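Local coordinates for protein metallo-beta-lactamase (Serratia marcescens, PDB 6K4X) that hydrolyses the beta-lactam ring of antibiotics as a subclass B3 enzyme whose active site holds two zinc ions, at residues Asp41-Thr44 with Val50-Ala53; Asn54-Ala57 with Lys61-Asp64. All blocks are in the same frame, centred on the assembly; numbering follows the deposited sequence.

How the interactions relate
Both contacts belong to the part of the chain that leaves strand 37-40, forms helix 47-57 and returns into strand 65-69, a beta-alpha-beta crossover between parallel, adjacent strands of the seven-stranded sheet. Interaction 1 comes first, folding the loop after strand 37-40 against the middle of the helix, at Val51; interaction 2 follows directly and folds the turn after the helix against its last residues. Their centres lie about 11 Å apart, and they meet where Ala52 O packs against Leu62 CD2 at 3.8 Å. The two contacts thus follow the helix from its middle to its C-terminal end, interaction 1 nearer the zinc site and interaction 2 away from it.

Interaction 1: Asp41-Thr44 with Val50-Ala53; sequences DGTT and VVAA
A small, buried van der Waals contact joins the loop after strand 37-40 to helix 47-57, centred on one methyl group, CG2 of Val51. It lies in the first connection of the beta-alpha-beta crossover from strand 37-40 to strand 65-69, within the metallo-beta-lactamase fold. The CA atoms of Gly42 and Val51 are 7.1 Å apart, and the two segments together bury 102 Å². Val51 CG2 sits 3.8 Å from Thr43 CG2, with Thr43 OG1 and the carbonyl oxygen Gly42 O equally near. With CG1 anti to the backbone N of Val51 (chi1 173°), CG2 is the branch left to face the loop; the threonine and valine side chains run antiparallel, side by side.

Thr43 OG1 donates a 2.7 Å hydrogen bond to Gly42 O, reaching it at a C=O...donor angle of 109° and tilted 18° from the carbonyl plane. The loop is also tied to the metal-binding region by backbone bonds of Gly42 with His77, a zinc ligand, and of Thr43 with Gly80. Farther along the loop, Thr44 OG1 caps Gly47 N, at the start of the helix. Gly42 O already accepts the Thr43 hydroxyl, so Val51 adds only van der Waals contact: a methyl beside two oxygens and another methyl, with no polar bond between the segments.

Interaction 2: Asn54-Ala57 with Lys61-Asp64; sequences NIRA and KLSD
Leu62 sets its two methyl groups against neighbouring residues of the last turn of helix 47-57, CD2 against Ile55 and CD1 against Arg56. Ile55 offers three atoms within 4.2 Å and Arg56 one, yet each has about 44 Å² covered. On the apolar side, CD2 of Leu62 lies 3.8 Å from Ile55 CG2 and 3.9 Å from Ile55 CB, with Ile55 CD1 slightly farther at 4.1 Å. One methyl therefore rests against the branch point of the isoleucine and both of its arms. The torsion of Ile55 explains this: CG1 lies beside the backbone N (chi1 -69°), which leaves CG2 anti to that nitrogen, and the leucine crosses the side chain at a slant.

The other side is mixed in character and solvent-exposed. Arg56 NH1 comes 3.7 Å from Leu62 CD1, and the methyl lies at the edge of the guanidinium, near its plane, rather than over its face. A bend at chi3 (-58°) turns the end of the arginine toward the leucine, although its CB does not point there. Because Arg56 was modelled in two conformers, this describes just one of them.

In the turn, Asp64 N donates a 3.0 Å backbone hydrogen bond to Lys61 O, closing the short 3-10 segment 62-64 that carries Leu62. Lys61 NZ donates a 2.6 Å bond to Ser63 OG within the same turn.

In the wider fold, this is the return connection of the beta-alpha-beta crossover. Leu62 also touches Leu87 and Thr88, so it lies between the end of helix 47-57 and helix 81-88; Ile55 additionally meets Phe60 in the connecting turn, and a backbone bond of Asp64 with His37 ties the entry to strand 65-69 to the start of strand 37-40.

Interaction 1: Asp41-Thr44 with Val50-Ala53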
# COMPACT_ATOMS: atom_id res chain seq x y z
N ASP A 41 -3.36 3.84 -2.82
CA ASP A 41 -4.16 2.65 -3.11
C ASP A 41 -5.64 3.00 -3.32
O ASP A 41 -6.12 4.08 -2.98
CB ASP A 41 -3.94 1.50 -2.13
CG ASP A 41 -2.70 0.70 -2.45
OD1 ASP A 41 -2.16 0.82 -3.59
OD2 ASP A 41 -2.27 -0.05 -1.55
N GLY A 42 -6.36 2.04 -3.93
CA GLY A 42 -7.76 2.22 -4.27
C GLY A 42 -8.70 1.21 -3.62
O GLY A 42 -9.92 1.36 -3.75
N THR A 43 -8.16 0.20 -2.93
CA THR A 43 -8.95 -0.94 -2.44
C THR A 43 -9.53 -1.69 -3.64
O THR A 43 -8.89 -1.78 -4.68
CB THR A 43 -9.95 -0.57 -1.33
OG1 THR A 43 -11.20 -0.07 -1.81
CG2 THR A 43 -9.34 0.39 -0.33
N THR A 44 -10.70 -2.32 -3.44
CA THR A 44 -11.32 -3.13 -4.46
C THR A 44 -12.16 -2.25 -5.38
O THR A 44 -12.39 -1.07 -5.14
CB THR A 44 -12.25 -4.18 -3.86
OG1 THR A 44 -13.26 -3.46 -3.15
CG2 THR A 44 -11.55 -5.15 -2.93
N VAL A 50 -16.46 3.43 -1.47
CA VAL A 50 -16.18 3.69 -0.07
C VAL A 50 -15.07 4.73 0.06
O VAL A 50 -15.21 5.70 0.82
CB VAL A 50 -15.86 2.36 0.65
CG1 VAL A 50 -15.34 2.58 2.05
CG2 VAL A 50 -17.05 1.42 0.66
N VAL A 51 -13.96 4.53 -0.65
CA VAL A 51 -12.85 5.45 -0.59
C VAL A 51 -13.29 6.86 -1.00
O VAL A 51 -12.94 7.83 -0.36
CB VAL A 51 -11.69 4.96 -1.46
CG1 VAL A 51 -10.58 5.98 -1.54
CG2 VAL A 51 -11.16 3.63 -0.99
N ALA A 52 -14.07 6.96 -2.08
CA ALA A 52 -14.52 8.26 -2.56
C ALA A 52 -15.36 8.97 -1.49
O ALA A 52 -15.14 10.17 -1.23
CB ALA A 52 -15.27 8.11 -3.86
N ALA A 53 -16.33 8.25 -0.92
CA ALA A 53 -17.17 8.84 0.10
C ALA A 53 -16.33 9.23 1.32
O ALA A 53 -16.59 10.25 1.98
CB ALA A 53 -18.26 7.88 0.47

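Interaction 2: Asn54-Ala57 with Lys61-Asp64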
# COMPACT_ATOMS: atom_id res chain seq x y z
N ASN A 54 -15.32 8.42 1.65
CA ASN A 54 -14.49 8.65 2.79
C ASN A 54 -13.67 9.94 2.61
O ASN A 54 -13.50 10.70 3.56
CB ASN A 54 -13.60 7.44 3.06
CG ASN A 54 -14.34 6.26 3.67
OD1 ASN A 54 -15.48 6.39 4.13
ND2 ASN A 54 -13.68 5.11 3.72
N ILE A 55 -13.13 10.14 1.41
CA ILE A 55 -12.36 11.35 1.16
C ILE A 55 -13.27 12.56 1.36
O ILE A 55 -12.87 13.55 1.98
CB ILE A 55 -11.76 11.29 -0.26
CG1 ILE A 55 -10.67 10.22 -0.34
CG2 ILE A 55 -11.26 12.66 -0.69
CD1 ILE A 55 -10.23 9.89 -1.73
N ARG A 56 -14.48 12.51 0.80
CA ARG A 56 -15.42 13.62 0.97
C ARG A 56 -15.77 13.80 2.46
O ARG A 56 -15.90 14.93 2.93
CB ARG A 56 -16.66 13.41 0.10
CG ARG A 56 -16.37 13.45 -1.40
CD ARG A 56 -17.64 13.48 -2.22
NE ARG A 56 -18.55 12.37 -1.99
CZ ARG A 56 -18.57 11.24 -2.69
NH1 ARG A 56 -17.85 11.14 -3.79
NH2 ARG A 56 -19.32 10.21 -2.30
N ALA A 57 -15.94 12.71 3.19
CA ALA A 57 -16.29 12.80 4.61
C ALA A 57 -15.19 13.49 5.42
O ALA A 57 -15.47 14.06 6.47
CB ALA A 57 -16.61 11.43 5.16
N LYS A 61 -12.15 17.36 -1.70
CA LYS A 61 -12.74 17.18 -3.01
C LYS A 61 -11.94 16.16 -3.83
O LYS A 61 -10.71 16.21 -3.86
CB LYS A 61 -12.72 18.48 -3.79
CG LYS A 61 -13.53 19.61 -3.17
CD LYS A 61 -13.37 20.94 -3.89
CE LYS A 61 -13.82 20.90 -5.33
NZ LYS A 61 -12.67 20.85 -6.26
N LEU A 62 -12.65 15.27 -4.50
CA LEU A 62 -12.00 14.26 -5.33
C LEU A 62 -11.15 14.94 -6.41
O LEU A 62 -10.07 14.47 -6.75
CB LEU A 62 -13.06 13.35 -5.96
CG LEU A 62 -13.88 12.51 -4.98
CD1 LEU A 62 -14.73 11.50 -5.73
CD2 LEU A 62 -13.01 11.82 -3.96
N SER A 63 -11.62 16.06 -6.96
CA SER A 63 -10.92 16.72 -8.05
C SER A 63 -9.56 17.28 -7.60
O SER A 63 -8.73 17.58 -8.43
CB SER A 63 -11.76 17.82 -8.66
OG SER A 63 -12.06 18.80 -7.72
N ASP A 64 -9.37 17.39 -6.28
CA ASP A 64 -8.10 17.87 -5.74
C ASP A 64 -7.09 16.74 -5.51
O ASP A 64 -5.95 17.02 -5.16
CB ASP A 64 -8.32 18.63 -4.45
CG ASP A 64 -8.86 20.03 -4.69
OD1 ASP A 64 -8.67 20.57 -5.80
OD2 ASP A 64 -9.50 20.54 -3.76